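PDB 4Z80: EGF family domain-containing protein from Toxoplasma gondii, which binds a RON2L1 peptide and probably acts as an AMA-type receptor at the moving junction during host-cell invasion. Local coordinates for residues Val173-Phe178 against Cys274-Pro279; Leu28-Asp33 against Leu258-Thr263. One frame throughout, in Å; residues are numbered along the deposited sequence.

Contact 1: residues Val173-Phe178 against Cys274-Pro279; sequences VTDKEF and CFRSLP
Asp-175 meets Arg-276 head-on in a buried salt-bridge network that ties the loop after helix 165-172 to the loop leading into strand 280-283 in this PAN-domain protein of the AMA family. Asp-175 also opens a type I beta turn, closed by Phe-178 N on Asp-175 O. Its CG stands anti to the backbone N (chi1 -172°), which sends the carboxylate toward the end of the Arg-276 chain, extended from CG to NE. The grip is end-on and nearly coplanar: NH1 of Arg-276 reaches OD2 of Asp-175 at 2.8 Å, and NH2 reaches OD1 of Asp-175 at 3.2 Å. That OD1 also takes the backbone N of Glu-177 from above the carboxylate plane at 2.9 Å, forming an Asx turn that helps fix the acid's rotation. His-264 and Ser-66 bond to the same carboxylate. Two residues on, Glu-177 comes in obliquely and offers the anti lone pair of OE1 to Arg-276 NH2 at 2.9 Å, tilted 31° from the guanidinium plane; its OE2 is held by His-335 and by the backbone N of Trp-30. Two waters bridge Glu-177 and Ser-277, each lying 2.7 Å from Ser-277 OG and donating to Glu-177 OE1.

Contact 2: residues Leu28-Asp33 against Leu258-Thr263; sequences LIWDKD and LSRCTT
Trp-30 and Arg-260 are the nearest residues of the two backbones, their CA atoms 9.1 Å apart, and their side chains meet between strand and helix. Trp-30 ends strand 27-30, beyond which the chain turns away: Asp-31 OD1 accepts from Asp-33 N at 2.8 Å in an Asx turn. Arg-260 lies near the C-terminal end of helix 252-262, where Thr-262 OG1 donates back to Leu-258 O at 2.8 Å.

The arginine leaves the helix fully extended, with CG anti to the backbone N (chi1 175°), a direction that brings the guanidinium over the indole. The two flat groups are stacked with their planes 6° apart and their centres 3.9 Å apart, a cation-pi contact over the face of the five-membered ring. CZ and NE lie close to Trp-30 CG, while NH1 slides out toward the six-membered ring, 3.8 Å from CD2 of Trp-30. Further back, the CD methylene of Arg-260 rests on the same face as a CH-pi contact, 3.6 Å from NE1 of Trp-30. The sheet of 27-30, 43-51 and 36-40 is antiparallel, with strand 27-30 outermost within this chain, and the stack joins that strand to residues 258-263 of the apical membrane antigen 1 family region. Across the ring, Leu-28 CD1 covers the opposite face, offset toward the rim, and His-335 and Trp-47 also pack against the indole. Stacking leaves the guanidinium N-H groups pointing outward in its own plane, and NE of Arg-260 gives its hydrogen to the backbone O of Glu-177.

The two contacts have their centres about 6 Å apart and lie on the same side of the chain's centre. Their segments alternate along the sequence, in the order 28-33, 173-178, 258-263, 274-279, so neither contact is closed before the other begins. Glu-177 is shared by both, its turn belonging to contact 1 while it also bonds to the strand and the helix of contact 2. A second join runs from Ser-259 OG to Leu-278 O. Together they knit strand 27-30, helix 252-262 and two loops, with disulfides Cys-72 to Cys-274 and Cys-183 to Cys-261 pinning the later segments, into one compact part of the ectodomain.

Contact 1: residues Val173-Phe178 against Cys274-Pro279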
loop_
_atom_site.group_PDB
_atom_site.type_symbol
_atom_site.label_atom_id
_atom_site.label_comp_id
_atom_site.label_asym_id
_atom_site.label_seq_id
_atom_site.Cartn_x
_atom_site.Cartn_y
_atom_site.Cartn_z
ATOM N N VAL A 173 -13.837 -17.792 5.050
ATOM C CA VAL A 173 -13.462 -19.059 4.413
ATOM C C VAL A 173 -14.092 -19.259 3.037
ATOM O O VAL A 173 -13.521 -19.948 2.190
ATOM C CB VAL A 173 -13.825 -20.281 5.297
ATOM C CG1 VAL A 173 -13.053 -20.237 6.588
ATOM C CG2 VAL A 173 -15.307 -20.351 5.537
ATOM N N THR A 174 -15.255 -18.660 2.811
ATOM C CA THR A 174 -15.947 -18.789 1.533
ATOM C C THR A 174 -15.616 -17.640 0.563
ATOM O O THR A 174 -16.250 -17.499 -0.486
ATOM C CB THR A 174 -17.470 -18.860 1.736
ATOM O OG1 THR A 174 -17.919 -17.718 2.477
ATOM C CG2 THR A 174 -17.848 -20.127 2.499
ATOM N N ASP A 175 -14.620 -16.834 0.924
ATOM C CA ASP A 175 -14.081 -15.787 0.054
ATOM C C ASP A 175 -12.996 -16.401 -0.816
ATOM O O ASP A 175 -12.026 -16.949 -0.295
ATOM C CB ASP A 175 -13.525 -14.641 0.913
ATOM C CG ASP A 175 -13.108 -13.415 0.101
ATOM O OD1 ASP A 175 -12.738 -13.538 -1.090
ATOM O OD2 ASP A 175 -13.132 -12.311 0.692
ATOM N N LYS A 176 -13.137 -16.292 -2.134
ATOM C CA LYS A 176 -12.203 -16.949 -3.041
ATOM C C LYS A 176 -10.793 -16.353 -2.982
ATOM O O LYS A 176 -9.840 -16.973 -3.458
ATOM C CB LYS A 176 -12.751 -16.901 -4.470
ATOM C CG LYS A 176 -14.078 -17.637 -4.603
ATOM C CD LYS A 176 -14.487 -17.852 -6.051
ATOM C CE LYS A 176 -15.769 -18.667 -6.126
ATOM N NZ LYS A 176 -16.115 -19.069 -7.519
ATOM N N GLU A 177 -10.648 -15.181 -2.364
ATOM C CA GLU A 177 -9.323 -14.586 -2.178
ATOM C C GLU A 177 -8.691 -14.934 -0.831
ATOM O O GLU A 177 -7.516 -14.654 -0.599
ATOM C CB GLU A 177 -9.394 -13.061 -2.327
ATOM C CG GLU A 177 -9.634 -12.621 -3.757
ATOM C CD GLU A 177 -9.151 -11.213 -4.020
ATOM O OE1 GLU A 177 -9.777 -10.264 -3.503
ATOM O OE2 GLU A 177 -8.142 -11.060 -4.740
ATOM N N PHE A 178 -9.475 -15.529 0.062
ATOM C CA PHE A 178 -8.986 -15.888 1.383
ATOM C C PHE A 178 -8.382 -17.284 1.353
ATOM O O PHE A 178 -8.870 -18.152 0.636
ATOM C CB PHE A 178 -10.123 -15.826 2.399
ATOM C CG PHE A 178 -9.682 -16.001 3.832
ATOM C CD1 PHE A 178 -9.279 -14.910 4.577
ATOM C CD2 PHE A 178 -9.696 -17.251 4.435
ATOM C CE1 PHE A 178 -8.882 -15.050 5.892
ATOM C CE2 PHE A 178 -9.292 -17.405 5.756
ATOM C CZ PHE A 178 -8.889 -16.304 6.485
ATOM N N CYS A 274 -16.845 0.647 2.304
ATOM C CA CYS A 274 -16.534 -0.767 2.187
ATOM C C CYS A 274 -15.028 -0.888 2.032
ATOM O O CYS A 274 -14.473 -0.439 1.030
ATOM C CB CYS A 274 -17.261 -1.386 0.994
ATOM S SG CYS A 274 -17.558 -3.168 1.113
ATOM N N PHE A 275 -14.377 -1.481 3.030
ATOM C CA PHE A 275 -12.922 -1.584 3.080
ATOM C C PHE A 275 -12.472 -2.958 2.602
ATOM O O PHE A 275 -12.768 -3.971 3.233
ATOM C CB PHE A 275 -12.408 -1.329 4.504
ATOM C CG PHE A 275 -12.691 0.060 5.013
ATOM C CD1 PHE A 275 -11.876 1.121 4.651
ATOM C CD2 PHE A 275 -13.775 0.309 5.837
ATOM C CE1 PHE A 275 -12.126 2.400 5.113
ATOM C CE2 PHE A 275 -14.035 1.586 6.294
ATOM C CZ PHE A 275 -13.205 2.636 5.929
ATOM N N ARG A 276 -11.758 -2.998 1.484
ATOM C CA ARG A 276 -11.282 -4.256 0.935
ATOM C C ARG A 276 -10.017 -4.033 0.129
ATOM O O ARG A 276 -9.850 -2.991 -0.507
ATOM C CB ARG A 276 -12.350 -4.918 0.055
ATOM C CG ARG A 276 -11.913 -6.238 -0.575
ATOM C CD ARG A 276 -13.070 -7.001 -1.195
ATOM N NE ARG A 276 -12.607 -8.241 -1.814
ATOM C CZ ARG A 276 -12.710 -9.461 -1.289
ATOM N NH1 ARG A 276 -13.284 -9.659 -0.105
ATOM N NH2 ARG A 276 -12.232 -10.496 -1.967
ATOM N N SER A 277 -9.131 -5.022 0.166
ATOM C CA SER A 277 -7.899 -5.011 -0.605
ATOM C C SER A 277 -7.115 -3.721 -0.396
ATOM O O SER A 277 -6.643 -3.094 -1.343
ATOM C CB SER A 277 -8.209 -5.234 -2.087
ATOM O OG SER A 277 -8.880 -6.474 -2.240
ATOM N N LEU A 278 -6.951 -3.351 0.864
ATOM C CA LEU A 278 -6.347 -2.072 1.201
ATOM C C LEU A 278 -4.874 -2.046 0.844
ATOM O O LEU A 278 -4.158 -3.019 1.074
ATOM C CB LEU A 278 -6.515 -1.775 2.690
ATOM C CG LEU A 278 -7.953 -1.606 3.182
ATOM C CD1 LEU A 278 -7.957 -1.319 4.676
ATOM C CD2 LEU A 278 -8.681 -0.512 2.432
ATOM N N PRO A 279 -4.397 -0.915 0.310
ATOM C CA PRO A 279 -2.958 -0.763 0.132
ATOM C C PRO A 279 -2.269 -0.535 1.476
ATOM O O PRO A 279 -2.933 -0.333 2.499
ATOM C CB PRO A 279 -2.855 0.459 -0.784
ATOM C CG PRO A 279 -4.010 1.294 -0.418
ATOM C CD PRO A 279 -5.119 0.327 -0.021
HETATM O O HOH W 1 -9.832 -7.689 -4.398
HETATM O O HOH W 2 -8.199 -9.028 -1.497
#

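Contact 2: residues Leu28-Asp33 against Leu258-Thr263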
loop_
_atom_site.group_PDB
_atom_site.type_symbol
_atom_site.label_atom_id
_atom_site.label_comp_id
_atom_site.label_asym_id
_atom_site.label_seq_id
_atom_site.Cartn_x
_atom_site.Cartn_y
_atom_site.Cartn_z
ATOM N N LEU A 28 -3.442 -8.320 -10.503
ATOM C CA LEU A 28 -3.799 -9.695 -10.213
ATOM C C LEU A 28 -4.834 -9.768 -9.112
ATOM O O LEU A 28 -4.999 -8.840 -8.310
ATOM C CB LEU A 28 -2.564 -10.518 -9.837
ATOM C CG LEU A 28 -1.843 -10.286 -8.507
ATOM C CD1 LEU A 28 -2.516 -10.981 -7.323
ATOM C CD2 LEU A 28 -0.402 -10.771 -8.618
ATOM N N ILE A 29 -5.560 -10.876 -9.114
ATOM C CA ILE A 29 -6.468 -11.205 -8.037
ATOM C C ILE A 29 -6.150 -12.628 -7.586
ATOM O O ILE A 29 -5.672 -13.443 -8.381
ATOM C CB ILE A 29 -7.936 -11.085 -8.471
ATOM C CG1 ILE A 29 -8.162 -11.868 -9.758
ATOM C CG2 ILE A 29 -8.313 -9.617 -8.676
ATOM C CD1 ILE A 29 -9.553 -12.321 -9.930
ATOM N N TRP A 30 -6.398 -12.925 -6.316
ATOM C CA TRP A 30 -6.080 -14.245 -5.769
ATOM C C TRP A 30 -7.199 -15.219 -6.121
ATOM O O TRP A 30 -8.376 -14.897 -5.985
ATOM C CB TRP A 30 -5.869 -14.178 -4.245
ATOM C CG TRP A 30 -4.859 -13.150 -3.841
ATOM C CD1 TRP A 30 -5.103 -11.979 -3.179
ATOM C CD2 TRP A 30 -3.455 -13.175 -4.105
ATOM N NE1 TRP A 30 -3.936 -11.280 -3.010
ATOM C CE2 TRP A 30 -2.907 -11.994 -3.561
ATOM C CE3 TRP A 30 -2.602 -14.083 -4.743
ATOM C CZ2 TRP A 30 -1.553 -11.690 -3.646
ATOM C CZ3 TRP A 30 -1.251 -13.779 -4.823
ATOM C CH2 TRP A 30 -0.740 -12.595 -4.273
ATOM N N ASP A 31 -6.824 -16.400 -6.600
ATOM C CA ASP A 31 -7.798 -17.451 -6.870
ATOM C C ASP A 31 -7.096 -18.797 -6.986
ATOM O O ASP A 31 -6.095 -18.912 -7.687
ATOM C CB ASP A 31 -8.578 -17.155 -8.146
ATOM C CG ASP A 31 -9.834 -17.998 -8.260
ATOM O OD1 ASP A 31 -9.718 -19.173 -8.661
ATOM O OD2 ASP A 31 -10.933 -17.494 -7.931
ATOM N N LYS A 32 -7.618 -19.815 -6.312
ATOM C CA LYS A 32 -6.938 -21.109 -6.306
ATOM C C LYS A 32 -7.007 -21.796 -7.675
ATOM O O LYS A 32 -6.276 -22.752 -7.919
ATOM C CB LYS A 32 -7.512 -22.019 -5.213
ATOM C CG LYS A 32 -8.973 -22.375 -5.353
ATOM C CD LYS A 32 -9.420 -23.217 -4.167
ATOM C CE LYS A 32 -10.924 -23.389 -4.141
ATOM N NZ LYS A 32 -11.438 -23.972 -5.409
ATOM N N ASP A 33 -7.853 -21.292 -8.571
ATOM C CA ASP A 33 -7.934 -21.806 -9.942
ATOM C C ASP A 33 -7.231 -20.891 -10.948
ATOM O O ASP A 33 -7.315 -21.104 -12.159
ATOM C CB ASP A 33 -9.394 -21.992 -10.357
ATOM C CG ASP A 33 -10.088 -23.096 -9.581
ATOM O OD1 ASP A 33 -9.408 -24.057 -9.162
ATOM O OD2 ASP A 33 -11.318 -23.003 -9.391
ATOM N N LEU A 258 -0.836 -9.124 5.090
ATOM C CA LEU A 258 -1.616 -8.569 6.189
ATOM C C LEU A 258 -2.882 -7.905 5.649
ATOM O O LEU A 258 -3.962 -8.085 6.196
ATOM C CB LEU A 258 -0.791 -7.569 7.012
ATOM C CG LEU A 258 -1.523 -6.937 8.203
ATOM C CD1 LEU A 258 -1.987 -8.002 9.205
ATOM C CD2 LEU A 258 -0.643 -5.905 8.894
ATOM N N SER A 259 -2.762 -7.163 4.550
ATOM C CA SER A 259 -3.941 -6.566 3.928
ATOM C C SER A 259 -4.909 -7.597 3.367
ATOM O O SER A 259 -6.111 -7.538 3.620
ATOM C CB SER A 259 -3.538 -5.611 2.803
ATOM O OG SER A 259 -4.675 -5.347 1.984
ATOM N N ARG A 260 -4.378 -8.536 2.590
ATOM C CA ARG A 260 -5.191 -9.577 1.972
ATOM C C ARG A 260 -6.109 -10.245 2.987
ATOM O O ARG A 260 -7.289 -10.492 2.730
ATOM C CB ARG A 260 -4.281 -10.628 1.331
ATOM C CG ARG A 260 -5.020 -11.811 0.757
ATOM C CD ARG A 260 -4.074 -12.839 0.190
ATOM N NE ARG A 260 -4.802 -14.008 -0.267
ATOM C CZ ARG A 260 -4.232 -15.083 -0.803
ATOM N NH1 ARG A 260 -2.917 -15.143 -0.934
ATOM N NH2 ARG A 260 -4.986 -16.098 -1.202
ATOM N N CYS A 261 -5.551 -10.521 4.155
ATOM C CA CYS A 261 -6.214 -11.396 5.113
ATOM C C CYS A 261 -7.172 -10.688 6.068
ATOM O O CYS A 261 -7.955 -11.354 6.746
ATOM C CB CYS A 261 -5.165 -12.147 5.933
ATOM S SG CYS A 261 -4.127 -13.252 4.965
ATOM N N THR A 262 -7.122 -9.360 6.134
ATOM C CA THR A 262 -7.871 -8.633 7.165
ATOM C C THR A 262 -9.092 -7.856 6.663
ATOM O O THR A 262 -9.736 -7.167 7.445
ATOM C CB THR A 262 -6.962 -7.633 7.920
ATOM O OG1 THR A 262 -6.284 -6.771 6.991
ATOM C CG2 THR A 262 -5.937 -8.374 8.758
ATOM N N THR A 263 -9.422 -7.972 5.378
ATOM C CA THR A 263 -10.607 -7.320 4.822
ATOM C C THR A 263 -11.860 -7.482 5.685
ATOM O O THR A 263 -12.553 -6.505 5.980
ATOM C CB THR A 263 -10.896 -7.868 3.406
ATOM O OG1 THR A 263 -9.885 -7.389 2.503
ATOM C CG2 THR A 263 -12.284 -7.465 2.894
#